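Local coordinates for periplasmic binding protein (Veillonella parvula, PDB 4N01) that probably binds a small solute, perhaps an iron chelate, in the periplasm between two alpha/beta lobes and hands it to a membrane transporter for uptake, at residues 222-227 / 249-254; 210-215 / 240-245; 126-131 / 148-153; 63-68 / 85-90; 269-274 / 308-313. All blocks are in the same frame, centred on the assembly; numbering follows the deposited sequence.

Contact 1. Residues 222-227 / 249-254; sequences FTAFEG and KTWAKG
The indole of Trp251 lies across Ala224, whose methyl CB sits over the six-membered ring, 3.8 Å from the centroid of CD2, CE2, CE3, CZ2, CZ3 and CH2 and 13° off the ring normal, a CH-pi contact. With Trp251 CG anti to the carbonyl carbon (chi1 -60°), the indole swings across the partner strand, its benzo ring over Ala224. Phe222 flanks the same side of the sheet: its CE2 meets Trp251 CB at 3.7 Å, and the two side chains cross at about a right angle, while Ala252 N lies over one face of the phenyl ring. These residues belong to a small antiparallel sheet in which strands 222-224 and 251-253 run at 144° to each other. Thr223 and Ala252 form its hydrogen-bonded pair, with Thr223 N to Ala252 O at 3.0 Å and Ala252 N to Thr223 O at 3.1 Å. Past the strand, Phe225 N gives a 3.0 Å bond to Thr250 O, and Glu226 N bonds to Lys249 O at 2.9 Å. The Phe225 ring turns to the face that carries Thr223 and Ala252, its edge meeting Ala252 O in plane. A water donates to both Glu226 O (2.7 Å) and Thr250 O (2.8 Å), so Thr250 O is gripped twice. The Glu226 carboxylate is held outside the pair by Ser243 OG and Gly244 N. The chemistry is thus mainly backbone pairing extended into the loop by two further amide bonds and a water, with aromatic packing on both sides of the sheet.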
# COMPACT_ATOMS: atom_id res chain seq x y z
N PHE A 222 -2.58 -6.72 16.17
CA PHE A 222 -1.54 -6.50 15.18
C PHE A 222 -1.83 -5.13 14.59
O PHE A 222 -2.96 -4.86 14.15
CB PHE A 222 -1.64 -7.58 14.11
CG PHE A 222 -0.45 -7.67 13.19
CD1 PHE A 222 0.76 -8.20 13.64
CD2 PHE A 222 -0.54 -7.26 11.87
CE1 PHE A 222 1.85 -8.30 12.79
CE2 PHE A 222 0.55 -7.35 11.01
CZ PHE A 222 1.75 -7.87 11.47
N THR A 223 -0.82 -4.26 14.58
CA THR A 223 -1.07 -2.86 14.29
C THR A 223 0.09 -2.18 13.55
O THR A 223 1.15 -2.77 13.37
CB THR A 223 -1.36 -2.11 15.59
OG1 THR A 223 -1.78 -0.77 15.31
CG2 THR A 223 -0.13 -2.08 16.48
N ALA A 224 -0.13 -0.94 13.10
CA ALA A 224 0.92 -0.22 12.39
C ALA A 224 1.67 0.70 13.34
O ALA A 224 1.07 1.34 14.23
CB ALA A 224 0.32 0.58 11.22
N PHE A 225 2.99 0.78 13.18
CA PHE A 225 3.81 1.62 14.06
C PHE A 225 4.41 2.80 13.31
O PHE A 225 3.96 3.94 13.47
CB PHE A 225 4.90 0.79 14.76
CG PHE A 225 4.36 -0.13 15.84
CD1 PHE A 225 4.42 0.23 17.18
CD2 PHE A 225 3.79 -1.36 15.51
CE1 PHE A 225 3.92 -0.63 18.19
CE2 PHE A 225 3.29 -2.21 16.50
CZ PHE A 225 3.35 -1.83 17.83
N GLU A 226 5.42 2.54 12.49
CA GLU A 226 6.11 3.62 11.79
C GLU A 226 6.00 3.42 10.28
O GLU A 226 5.60 2.36 9.81
CB GLU A 226 7.59 3.69 12.20
CG GLU A 226 7.83 3.91 13.71
CD GLU A 226 7.22 5.20 14.27
OE1 GLU A 226 6.82 6.09 13.48
OE2 GLU A 226 7.16 5.34 15.52
N GLY A 227 6.34 4.46 9.52
CA GLY A 227 6.39 4.31 8.08
C GLY A 227 5.15 4.79 7.36
O GLY A 227 4.42 5.66 7.84
N LYS A 249 9.14 -0.34 13.01
CA LYS A 249 8.57 -1.37 12.14
C LYS A 249 7.30 -0.85 11.51
O LYS A 249 6.60 -0.04 12.11
CB LYS A 249 8.22 -2.61 12.96
CG LYS A 249 9.43 -3.29 13.58
CD LYS A 249 9.01 -4.47 14.44
CE LYS A 249 10.24 -5.21 14.94
NZ LYS A 249 11.24 -5.33 13.85
N THR A 250 6.99 -1.31 10.30
CA THR A 250 5.73 -0.93 9.69
C THR A 250 4.56 -1.57 10.45
O THR A 250 3.59 -0.89 10.76
CB THR A 250 5.65 -1.33 8.21
OG1 THR A 250 6.05 -2.70 8.07
CG2 THR A 250 6.56 -0.46 7.36
N TRP A 251 4.68 -2.87 10.73
CA TRP A 251 3.61 -3.65 11.36
C TRP A 251 4.18 -4.64 12.38
O TRP A 251 5.20 -5.26 12.12
CB TRP A 251 2.83 -4.46 10.31
CG TRP A 251 2.16 -3.62 9.25
CD1 TRP A 251 2.71 -3.23 8.06
CD2 TRP A 251 0.84 -3.06 9.30
NE1 TRP A 251 1.80 -2.46 7.36
CE2 TRP A 251 0.65 -2.34 8.10
CE3 TRP A 251 -0.21 -3.11 10.23
CZ2 TRP A 251 -0.55 -1.67 7.81
CZ3 TRP A 251 -1.39 -2.44 9.95
CH2 TRP A 251 -1.55 -1.74 8.74
N ALA A 252 3.50 -4.80 13.51
CA ALA A 252 3.93 -5.77 14.51
C ALA A 252 2.83 -5.92 15.53
O ALA A 252 1.85 -5.18 15.51
CB ALA A 252 5.20 -5.31 15.21
N LYS A 253 3.00 -6.87 16.43
CA LYS A 253 2.06 -7.03 17.53
C LYS A 253 2.21 -5.90 18.53
O LYS A 253 3.32 -5.48 18.83
CB LYS A 253 2.29 -8.38 18.23
CG LYS A 253 1.59 -9.56 17.57
CD LYS A 253 1.23 -10.62 18.62
CE LYS A 253 0.38 -11.74 18.02
NZ LYS A 253 1.14 -12.52 17.01
N GLY A 254 1.09 -5.40 19.03
CA GLY A 254 1.09 -4.40 20.08
C GLY A 254 0.48 -5.02 21.34
O GLY A 254 0.11 -6.19 21.33
O HOH W 1 3.16 1.41 9.20

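Contact 2. Residues 210-215 / 240-245; sequences RVFIYD and NVMSGL
Val211 and Asn240 pair as parallel strand neighbours with their CA atoms 5.0 Å apart, and Val241 N bonds to Val211 O at 2.9 Å, nearly straight at 167°. This is where edge strand 238-240 leaves the four-stranded parallel sheet of an alpha/beta lobe: the chain turns away in a type I beta turn from Asn240 to Ser243. An Asx turn overlaps it, Asn240 OD1 taking the amide of Met242 at 3.0 Å from above the plane of the side-chain amide. With Asn240 CG anti to the backbone N (chi1 -179°), this amide lies against Ile213, the two side chains crossing at about a right angle with Ile213 CD1 3.7 Å from Asn240 CG. Its ND2 is bound to Ala224 O and Thr230 OG1, which fixes the rotation of the amide. Val241 divides its branches. CG1 reaches Arg210, touching CB at 3.6 Å and lying over one face of the guanidinium, whose NH2 bonds to Gln262 O; CG2 packs on Phe212 CB. The selenomethionine Met242 runs beside Phe212, pointing the same way, and its CG touches the ring edge in plane, 3.9 Å from Phe212 CD1. Its SE makes an oblique Met-aromatic contact with that ring. Beyond the last direct backbone bond, a water carries on the link between the segments: it accepts from Ile213 N at 2.8 Å and donates to Asn240 OD1 at 2.7 Å.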
# COMPACT_ATOMS: atom_id res chain seq x y z
N ARG A 210 -6.46 11.42 17.47
CA ARG A 210 -5.58 10.27 17.69
C ARG A 210 -6.25 9.00 17.21
O ARG A 210 -7.43 8.77 17.50
CB ARG A 210 -5.19 10.19 19.16
CG ARG A 210 -4.19 11.28 19.51
CD ARG A 210 -4.22 11.63 20.97
NE ARG A 210 -3.77 10.54 21.84
CZ ARG A 210 -2.49 10.23 22.04
NH1 ARG A 210 -1.52 10.89 21.41
NH2 ARG A 210 -2.17 9.24 22.87
N VAL A 211 -5.52 8.18 16.46
CA VAL A 211 -6.11 6.98 15.85
C VAL A 211 -5.31 5.71 16.14
O VAL A 211 -4.12 5.76 16.42
CB VAL A 211 -6.32 7.15 14.32
CG1 VAL A 211 -7.11 8.42 14.03
CG2 VAL A 211 -4.97 7.18 13.57
N PHE A 212 -5.97 4.57 16.09
CA PHE A 212 -5.31 3.29 16.26
C PHE A 212 -5.71 2.43 15.07
O PHE A 212 -6.89 2.34 14.72
CB PHE A 212 -5.76 2.63 17.57
CG PHE A 212 -5.32 1.21 17.72
CD1 PHE A 212 -3.97 0.90 17.94
CD2 PHE A 212 -6.24 0.17 17.68
CE1 PHE A 212 -3.57 -0.43 18.08
CE2 PHE A 212 -5.84 -1.15 17.83
CZ PHE A 212 -4.51 -1.45 18.03
N ILE A 213 -4.73 1.82 14.42
CA ILE A 213 -5.03 0.94 13.29
C ILE A 213 -5.10 -0.52 13.76
O ILE A 213 -4.14 -1.06 14.31
CB ILE A 213 -3.97 1.06 12.18
CG1 ILE A 213 -3.97 2.48 11.61
CG2 ILE A 213 -4.28 0.07 11.08
CD1 ILE A 213 -3.03 3.42 12.30
N TYR A 214 -6.25 -1.15 13.54
CA TYR A 214 -6.48 -2.52 13.98
C TYR A 214 -6.52 -3.41 12.74
O TYR A 214 -7.49 -3.39 11.98
CB TYR A 214 -7.79 -2.58 14.78
CG TYR A 214 -8.25 -3.96 15.25
CD1 TYR A 214 -7.96 -4.41 16.53
CD2 TYR A 214 -9.00 -4.78 14.42
CE1 TYR A 214 -8.40 -5.65 16.97
CE2 TYR A 214 -9.44 -6.02 14.85
CZ TYR A 214 -9.13 -6.45 16.13
OH TYR A 214 -9.58 -7.68 16.55
N ASP A 215 -5.44 -4.16 12.52
CA ASP A 215 -5.41 -5.06 11.37
C ASP A 215 -6.14 -6.35 11.69
O ASP A 215 -6.96 -6.84 10.90
CB ASP A 215 -3.98 -5.39 10.98
CG ASP A 215 -3.92 -6.38 9.84
OD1 ASP A 215 -3.86 -5.94 8.67
OD2 ASP A 215 -3.93 -7.61 10.10
N ASN A 240 -1.27 8.42 14.49
CA ASN A 240 -1.20 7.03 14.93
C ASN A 240 -0.64 6.91 16.35
O ASN A 240 0.51 7.31 16.60
CB ASN A 240 -0.32 6.23 13.94
CG ASN A 240 -0.21 4.76 14.29
OD1 ASN A 240 -0.79 4.29 15.27
ND2 ASN A 240 0.52 4.00 13.46
N VAL A 241 -1.44 6.39 17.28
CA VAL A 241 -1.00 6.35 18.69
C VAL A 241 0.12 5.35 18.94
O VAL A 241 0.75 5.38 20.01
CB VAL A 241 -2.16 6.05 19.68
CG1 VAL A 241 -3.20 7.18 19.65
CG2 VAL A 241 -2.81 4.71 19.35
N MSE A 242 0.37 4.47 17.98
CA MSE A 242 1.45 3.50 18.13
C MSE A 242 2.78 4.04 17.57
O MSE A 242 3.82 3.42 17.74
CB MSE A 242 1.11 2.14 17.49
CG MSE A 242 -0.17 1.51 18.05
SE MSE A 242 -0.16 1.37 20.03
CE MSE A 242 0.82 -0.30 20.15
N SER A 243 2.73 5.21 16.92
CA SER A 243 3.95 5.84 16.41
C SER A 243 4.62 6.68 17.51
O SER A 243 3.96 7.11 18.46
CB SER A 243 3.63 6.72 15.19
OG SER A 243 4.78 7.42 14.74
N GLY A 244 5.93 6.88 17.39
CA GLY A 244 6.68 7.63 18.39
C GLY A 244 6.93 6.83 19.66
O GLY A 244 7.27 7.40 20.70
N LEU A 245 6.75 5.51 19.59
CA LEU A 245 7.01 4.65 20.76
C LEU A 245 8.32 3.86 20.66
O LEU A 245 8.59 2.98 21.47
CB LEU A 245 5.85 3.68 20.98
CG LEU A 245 4.47 4.32 21.16
CD1 LEU A 245 3.44 3.25 21.45
CD2 LEU A 245 4.49 5.36 22.28
O HOH W 2 -2.08 1.95 15.32

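Contact 3. Residues 126-131 / 148-153; sequences DFATGW and QKVNIW
The phenyl ring of Phe127 and the indole of Trp153 stand side by side on one face of the sheet, pointing the same way, and meet obliquely: Phe127 CZ is 3.6 Å from Trp153 CB. Both have CG anti to the backbone N (chi1 176° and 177°), and the matching torsions send both rings off the same face in the same direction. Thr129 OG1 approaches the benzo side of the indole, again obliquely, at 3.4 Å from Trp153 CE3, and Asn151 O lies oblique to the phenyl ring. Edge-to-face stacks from outside the segments add Phe179 to Phe127 and Trp46 to Trp153. The two strands, 127-129 and 151-153, are joined through helix 142-147 in a beta-alpha-beta unit and lie as parallel neighbours at the edge of a five-stranded sheet, their directions 23° apart. Ala128 is bonded through both its backbone polar atoms: its N to Asn151 O at 2.8 Å, its O to Trp153 N at 3.1 Å. Before it, Asn151 N reaches Asp126 O at 3.1 Å. On the sheet face opposite the two aromatic rings, Ala128 CB packs against Val150 CG1, with Met145 of the connecting helix covering both residues. At the two ends the side chains reinforce the strand pairing. A water donates to Asp126 O and accepts from Asn151 ND2 at 2.7 Å, and the Thr129 hydroxyl donates to Trp153 O, with OG1 2.7 Å from that oxygen.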
# COMPACT_ATOMS: atom_id res chain seq x y z
N ASP A 126 10.92 -9.73 -18.80
CA ASP A 126 12.14 -8.96 -18.90
C ASP A 126 12.23 -7.94 -17.77
O ASP A 126 13.27 -7.29 -17.58
CB ASP A 126 12.27 -8.28 -20.28
CG ASP A 126 11.09 -7.36 -20.62
OD1 ASP A 126 10.13 -7.26 -19.83
OD2 ASP A 126 11.13 -6.75 -21.72
N PHE A 127 11.16 -7.85 -16.99
CA PHE A 127 11.07 -6.89 -15.89
C PHE A 127 10.11 -7.46 -14.86
O PHE A 127 9.07 -8.02 -15.22
CB PHE A 127 10.53 -5.56 -16.42
CG PHE A 127 10.31 -4.50 -15.37
CD1 PHE A 127 11.29 -3.57 -15.09
CD2 PHE A 127 9.10 -4.42 -14.69
CE1 PHE A 127 11.08 -2.57 -14.13
CE2 PHE A 127 8.88 -3.42 -13.73
CZ PHE A 127 9.87 -2.50 -13.45
N ALA A 128 10.44 -7.32 -13.58
CA ALA A 128 9.55 -7.81 -12.52
C ALA A 128 9.51 -6.78 -11.41
O ALA A 128 10.53 -6.15 -11.13
CB ALA A 128 10.03 -9.14 -11.99
N THR A 129 8.35 -6.62 -10.79
CA THR A 129 8.21 -5.68 -9.68
C THR A 129 7.22 -6.25 -8.67
O THR A 129 6.43 -7.13 -9.00
CB THR A 129 7.72 -4.30 -10.15
OG1 THR A 129 7.67 -3.39 -9.04
CG2 THR A 129 6.33 -4.41 -10.78
N GLY A 130 7.27 -5.76 -7.43
CA GLY A 130 6.42 -6.27 -6.37
C GLY A 130 6.97 -5.91 -5.00
O GLY A 130 7.99 -5.23 -4.90
N TRP A 131 6.28 -6.33 -3.94
CA TRP A 131 6.82 -6.22 -2.59
C TRP A 131 8.10 -7.06 -2.52
O TRP A 131 8.23 -8.04 -3.26
CB TRP A 131 5.80 -6.71 -1.58
CG TRP A 131 4.69 -5.74 -1.30
CD1 TRP A 131 3.47 -5.68 -1.92
CD2 TRP A 131 4.69 -4.69 -0.32
NE1 TRP A 131 2.72 -4.66 -1.38
CE2 TRP A 131 3.44 -4.04 -0.40
CE3 TRP A 131 5.62 -4.24 0.62
CZ2 TRP A 131 3.10 -2.96 0.43
CZ3 TRP A 131 5.28 -3.17 1.45
CH2 TRP A 131 4.03 -2.54 1.34
N GLN A 148 18.66 -14.73 -15.42
CA GLN A 148 17.96 -14.80 -16.69
C GLN A 148 17.73 -13.41 -17.28
O GLN A 148 16.85 -13.23 -18.12
CB GLN A 148 16.62 -15.51 -16.50
CG GLN A 148 16.75 -16.90 -15.89
CD GLN A 148 17.43 -17.88 -16.83
OE1 GLN A 148 17.00 -18.06 -17.96
NE2 GLN A 148 18.50 -18.50 -16.35
N LYS A 149 18.52 -12.44 -16.81
CA LYS A 149 18.51 -11.08 -17.34
C LYS A 149 17.23 -10.28 -17.08
O LYS A 149 16.98 -9.26 -17.72
CB LYS A 149 18.84 -11.07 -18.84
CG LYS A 149 20.15 -11.76 -19.21
CD LYS A 149 20.27 -11.92 -20.72
CE LYS A 149 21.66 -12.40 -21.13
NZ LYS A 149 21.76 -12.61 -22.60
N VAL A 150 16.43 -10.73 -16.12
CA VAL A 150 15.25 -9.97 -15.72
C VAL A 150 15.68 -8.77 -14.87
O VAL A 150 16.47 -8.93 -13.94
CB VAL A 150 14.27 -10.85 -14.89
CG1 VAL A 150 13.08 -10.02 -14.39
CG2 VAL A 150 13.80 -12.05 -15.71
N ASN A 151 15.17 -7.58 -15.21
CA ASN A 151 15.37 -6.39 -14.38
C ASN A 151 14.33 -6.33 -13.27
O ASN A 151 13.13 -6.46 -13.54
CB ASN A 151 15.26 -5.13 -15.25
CG ASN A 151 16.43 -4.99 -16.22
OD1 ASN A 151 17.58 -5.22 -15.86
ND2 ASN A 151 16.13 -4.62 -17.47
N ILE A 152 14.77 -6.13 -12.03
CA ILE A 152 13.85 -6.08 -10.90
C ILE A 152 13.82 -4.67 -10.34
O ILE A 152 14.87 -4.06 -10.11
CB ILE A 152 14.30 -7.03 -9.78
CG1 ILE A 152 14.43 -8.45 -10.31
CG2 ILE A 152 13.30 -6.99 -8.62
CD1 ILE A 152 14.98 -9.45 -9.29
N TRP A 153 12.62 -4.15 -10.11
CA TRP A 153 12.45 -2.82 -9.54
C TRP A 153 11.44 -2.88 -8.42
O TRP A 153 10.37 -3.48 -8.59
CB TRP A 153 11.94 -1.84 -10.60
CG TRP A 153 11.69 -0.48 -10.04
CD1 TRP A 153 12.63 0.46 -9.73
CD2 TRP A 153 10.42 0.10 -9.71
NE1 TRP A 153 12.02 1.59 -9.23
CE2 TRP A 153 10.66 1.39 -9.21
CE3 TRP A 153 9.10 -0.36 -9.78
CZ2 TRP A 153 9.64 2.24 -8.79
CZ3 TRP A 153 8.08 0.49 -9.37
CH2 TRP A 153 8.36 1.77 -8.88
O HOH W 3 13.57 -4.58 -18.41

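Contact 4. Residues 63-68 / 85-90; sequences PTHAVS and KMAGTA
A beta bulge interrupts the pairing of strands 66-68 and 86-90, the two parallel strands that helix 71-79 connects in a beta-alpha-beta unit of the five-stranded sheet. The evidence is in the register: Ala66 pairs with Met86, but Val67 pairs with Gly88, one residue further along. Ala66 O faces the extra residue and takes two amides, a short bond from Ala87 N at 2.6 Å and a weak one from Gly88 N at 3.4 Å. Normal pairing lies on either side. Ala66 N makes a nearly straight bond to Lys85 O at 2.9 Å, and Ser68 N bonds to Gly88 O at 3.0 Å. A last bond, Ala90 N to Ser68 O, is strongly bent and weak.

The bulge also turns the side chain of Ala87 toward the other strand, where its CB rests on the backbone of His65, 3.7 Å from His65 C, and beside His65 CB. Lys85 lays its aliphatic part along Pro63 O, both CB and CD coming to 3.5 Å of that oxygen; the bend at chi2 (-63°) brings CD back to it. Thr64 OG1 and His65 ND1 share a 2.8 Å hydrogen bond at the imidazole edge, while Asp126 accepts from the amides of both residues. Ser68 OG is engaged by Thr73 and Thr74 of the connecting helix. Buried Pro63 O has no polar partner in the model and is met by the Lys85 methylenes. The hydrogen bonds across the pair are all main-chain, with one acceptor, Ala66 O, shared between successive amides at the bulge.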
# COMPACT_ATOMS: atom_id res chain seq x y z
N PRO A 63 10.29 -1.82 -20.90
CA PRO A 63 10.12 -3.28 -20.86
C PRO A 63 8.84 -3.67 -21.60
O PRO A 63 7.89 -2.89 -21.61
CB PRO A 63 9.94 -3.56 -19.36
CG PRO A 63 10.72 -2.45 -18.69
CD PRO A 63 10.47 -1.24 -19.56
N THR A 64 8.82 -4.83 -22.24
CA THR A 64 7.67 -5.22 -23.04
C THR A 64 6.98 -6.46 -22.48
O THR A 64 5.88 -6.81 -22.91
CB THR A 64 8.08 -5.51 -24.48
OG1 THR A 64 8.93 -6.67 -24.50
CG2 THR A 64 8.82 -4.33 -25.07
N HIS A 65 7.66 -7.13 -21.55
CA HIS A 65 7.12 -8.32 -20.91
C HIS A 65 7.24 -8.23 -19.38
O HIS A 65 7.91 -9.06 -18.75
CB HIS A 65 7.83 -9.58 -21.41
CG HIS A 65 7.47 -9.96 -22.81
ND1 HIS A 65 7.78 -9.16 -23.90
CD2 HIS A 65 6.82 -11.03 -23.30
CE1 HIS A 65 7.33 -9.74 -25.00
NE2 HIS A 65 6.74 -10.88 -24.66
N ALA A 66 6.59 -7.23 -18.80
CA ALA A 66 6.73 -6.96 -17.37
C ALA A 66 5.80 -7.85 -16.55
O ALA A 66 4.67 -8.12 -16.96
CB ALA A 66 6.42 -5.51 -17.09
N VAL A 67 6.29 -8.32 -15.40
CA VAL A 67 5.49 -9.14 -14.50
C VAL A 67 5.37 -8.44 -13.16
O VAL A 67 6.38 -8.03 -12.57
CB VAL A 67 6.10 -10.54 -14.28
CG1 VAL A 67 5.37 -11.27 -13.15
CG2 VAL A 67 6.05 -11.37 -15.58
N SER A 68 4.14 -8.29 -12.69
CA SER A 68 3.93 -7.73 -11.37
C SER A 68 3.58 -8.84 -10.38
O SER A 68 2.62 -9.59 -10.59
CB SER A 68 2.82 -6.68 -11.40
OG SER A 68 2.52 -6.27 -10.07
N LYS A 85 2.28 -3.54 -21.91
CA LYS A 85 3.67 -3.91 -21.63
C LYS A 85 3.77 -5.03 -20.59
O LYS A 85 4.87 -5.40 -20.17
CB LYS A 85 4.44 -2.69 -21.12
CG LYS A 85 4.41 -1.50 -22.08
CD LYS A 85 5.08 -1.84 -23.40
CE LYS A 85 4.97 -0.69 -24.39
NZ LYS A 85 6.22 0.13 -24.46
N MSE A 86 2.62 -5.55 -20.16
CA MSE A 86 2.58 -6.50 -19.04
C MSE A 86 2.36 -7.94 -19.48
O MSE A 86 1.40 -8.26 -20.19
CB MSE A 86 1.52 -6.06 -18.02
CG MSE A 86 1.85 -4.69 -17.46
SE MSE A 86 0.46 -3.89 -16.38
CE MSE A 86 0.51 -5.19 -14.92
N ALA A 87 3.28 -8.82 -19.07
CA ALA A 87 3.18 -10.23 -19.44
C ALA A 87 2.45 -11.05 -18.38
O ALA A 87 2.07 -12.19 -18.62
CB ALA A 87 4.55 -10.80 -19.69
N GLY A 88 2.27 -10.49 -17.20
CA GLY A 88 1.56 -11.23 -16.17
C GLY A 88 1.42 -10.49 -14.86
O GLY A 88 2.20 -9.59 -14.56
N THR A 89 0.41 -10.87 -14.08
CA THR A 89 0.26 -10.35 -12.72
C THR A 89 0.11 -11.52 -11.75
O THR A 89 -0.22 -12.64 -12.17
CB THR A 89 -0.98 -9.47 -12.56
OG1 THR A 89 -2.15 -10.24 -12.84
CG2 THR A 89 -0.89 -8.27 -13.49
N ALA A 90 0.31 -11.26 -10.47
CA ALA A 90 0.21 -12.32 -9.47
C ALA A 90 -0.28 -11.79 -8.14
O ALA A 90 -0.25 -10.58 -7.88
CB ALA A 90 1.54 -13.02 -9.29

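Contact 5. Residues 269-274 / 308-313; sequences IADYGN and RVKLSE
Parallel pairing of Ile269 with Arg308 and of Ala270 with Val309, CA atoms 5.1 Å apart in each, joins strand 266-270 to 306-309, an outermost strand of the four-stranded parallel sheet. Val309 N bonds to Ile269 O at 3.0 Å, and Val309 O receives Asp271 N at 2.9 Å. Beyond this the chains diverge, and side chains take over. Arg308 runs extended from CG to NE and brings NE within 3.0 Å of Asp271 OD1, a salt bridge in which the carboxylate is met from above its plane; the two planes are 57° apart. Asp271 CB lies over one guanidinium face. The other oxygen, OD2, closes an Asx turn by accepting Gly273 N at 2.8 Å. Lys310, bent at chi2 and chi3, curls back so that NZ donates to Asp271 O at 2.8 Å and weakly to Gly273 O. A water over the centre of the Tyr272 ring also donates to Asp271 O and accepts from Leu311 N, while Leu311 CD2 touches Tyr272 OH at 3.6 Å; that hydroxyl bonds to Asp215. The Arg308 salt bridge, the Gly273 N bond and Lys310 NZ, 4.1 Å from OD2 and beyond a salt bridge, would probably favour a charged Asp271 carboxylate.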
# COMPACT_ATOMS: atom_id res chain seq x y z
N ILE A 269 -10.11 0.06 11.08
CA ILE A 269 -10.12 -1.39 11.04
C ILE A 269 -9.95 -1.87 9.60
O ILE A 269 -10.72 -1.49 8.72
CB ILE A 269 -11.46 -1.93 11.56
CG1 ILE A 269 -11.61 -1.62 13.06
CG2 ILE A 269 -11.61 -3.43 11.25
CD1 ILE A 269 -12.98 -2.01 13.62
N ALA A 270 -8.95 -2.71 9.37
CA ALA A 270 -8.75 -3.28 8.04
C ALA A 270 -9.76 -4.40 7.77
O ALA A 270 -9.87 -5.36 8.53
CB ALA A 270 -7.31 -3.80 7.88
N ASP A 271 -10.49 -4.26 6.67
CA ASP A 271 -11.50 -5.26 6.28
C ASP A 271 -10.91 -6.22 5.24
O ASP A 271 -10.53 -5.80 4.14
CB ASP A 271 -12.74 -4.53 5.75
CG ASP A 271 -13.88 -5.47 5.38
OD1 ASP A 271 -15.03 -5.20 5.77
OD2 ASP A 271 -13.64 -6.47 4.67
N TYR A 272 -10.83 -7.50 5.58
CA TYR A 272 -10.24 -8.51 4.68
C TYR A 272 -11.28 -9.34 3.92
O TYR A 272 -11.04 -10.51 3.63
CB TYR A 272 -9.29 -9.43 5.47
CG TYR A 272 -7.94 -8.80 5.79
CD1 TYR A 272 -6.88 -8.89 4.89
CD2 TYR A 272 -7.73 -8.10 6.97
CE1 TYR A 272 -5.65 -8.32 5.17
CE2 TYR A 272 -6.50 -7.52 7.26
CZ TYR A 272 -5.46 -7.63 6.35
OH TYR A 272 -4.24 -7.06 6.62
N GLY A 273 -12.41 -8.73 3.57
CA GLY A 273 -13.46 -9.43 2.85
C GLY A 273 -13.30 -9.45 1.34
O GLY A 273 -12.41 -8.77 0.80
N ASN A 274 -14.15 -10.20 0.66
CA ASN A 274 -14.06 -10.39 -0.79
C ASN A 274 -14.68 -9.26 -1.62
O ASN A 274 -14.14 -8.87 -2.65
CB ASN A 274 -14.71 -11.72 -1.20
CG ASN A 274 -14.30 -12.87 -0.31
OD1 ASN A 274 -13.33 -12.77 0.44
ND2 ASN A 274 -15.04 -13.97 -0.39
N ARG A 308 -13.71 1.97 8.58
CA ARG A 308 -13.36 0.83 7.73
C ARG A 308 -12.37 1.23 6.65
O ARG A 308 -12.57 2.24 5.98
CB ARG A 308 -14.63 0.31 7.06
CG ARG A 308 -14.45 -0.91 6.18
CD ARG A 308 -15.76 -1.25 5.52
NE ARG A 308 -15.70 -2.49 4.75
CZ ARG A 308 -15.23 -2.57 3.51
NH1 ARG A 308 -14.78 -1.47 2.92
NH2 ARG A 308 -15.22 -3.73 2.87
N VAL A 309 -11.30 0.46 6.48
CA VAL A 309 -10.43 0.65 5.31
C VAL A 309 -10.06 -0.68 4.71
O VAL A 309 -10.19 -1.72 5.36
CB VAL A 309 -9.10 1.36 5.68
CG1 VAL A 309 -9.35 2.76 6.23
CG2 VAL A 309 -8.27 0.51 6.67
N LYS A 310 -9.60 -0.65 3.46
CA LYS A 310 -8.89 -1.78 2.89
C LYS A 310 -7.41 -1.52 3.08
O LYS A 310 -6.98 -0.37 3.06
CB LYS A 310 -9.19 -1.91 1.39
CG LYS A 310 -10.66 -2.09 1.08
CD LYS A 310 -11.19 -3.39 1.66
CE LYS A 310 -10.63 -4.58 0.90
NZ LYS A 310 -11.13 -5.89 1.45
N LEU A 311 -6.64 -2.58 3.26
CA LEU A 311 -5.19 -2.45 3.45
C LEU A 311 -4.55 -1.73 2.25
O LEU A 311 -3.59 -0.98 2.42
CB LEU A 311 -4.57 -3.83 3.64
CG LEU A 311 -3.11 -3.87 4.07
CD1 LEU A 311 -2.96 -3.31 5.47
CD2 LEU A 311 -2.58 -5.31 3.99
N SER A 312 -5.09 -1.95 1.06
CA SER A 312 -4.59 -1.32 -0.16
C SER A 312 -4.68 0.21 -0.12
O SER A 312 -3.96 0.90 -0.85
CB SER A 312 -5.36 -1.83 -1.37
OG SER A 312 -6.71 -1.41 -1.30
N GLU A 313 -5.58 0.72 0.72
CA GLU A 313 -5.82 2.16 0.82
C GLU A 313 -4.82 2.87 1.69
O GLU A 313 -4.60 4.07 1.54
CB GLU A 313 -7.23 2.40 1.39
CG GLU A 313 -8.35 2.11 0.40
CD GLU A 313 -9.74 2.22 1.01
OE1 GLU A 313 -9.89 1.95 2.22
OE2 GLU A 313 -10.68 2.59 0.27
O HOH W 4 -7.87 -5.15 3.66

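In the fold
Two sheets organise the five contacts. Contacts 3 and 4 share the five-stranded sheet, Phe127 O lying 2.8 Å from Val67 N. Contacts 2 and 5 share the four-stranded sheet, with Tyr214 O 3.1 Å from Ala270 N. Contact 1 packs beside them, Thr223 OG1 2.6 Å from Ile213 O and Trp251 CZ2 3.7 Å from Leu311 CD1. Between lobes, the centres of contacts 2 and 4 are 36 Å apart, yet nearest atoms of contacts 1 and 3 approach to about 6 Å. Side chains of Trp251 and Leu311 lie about 4 Å from sodium, those of Phe222 and Tyr272 about 4 and 5 Å from glycerol, at most a hint of a pocket; this two-lobed family probably binds solute between lobes.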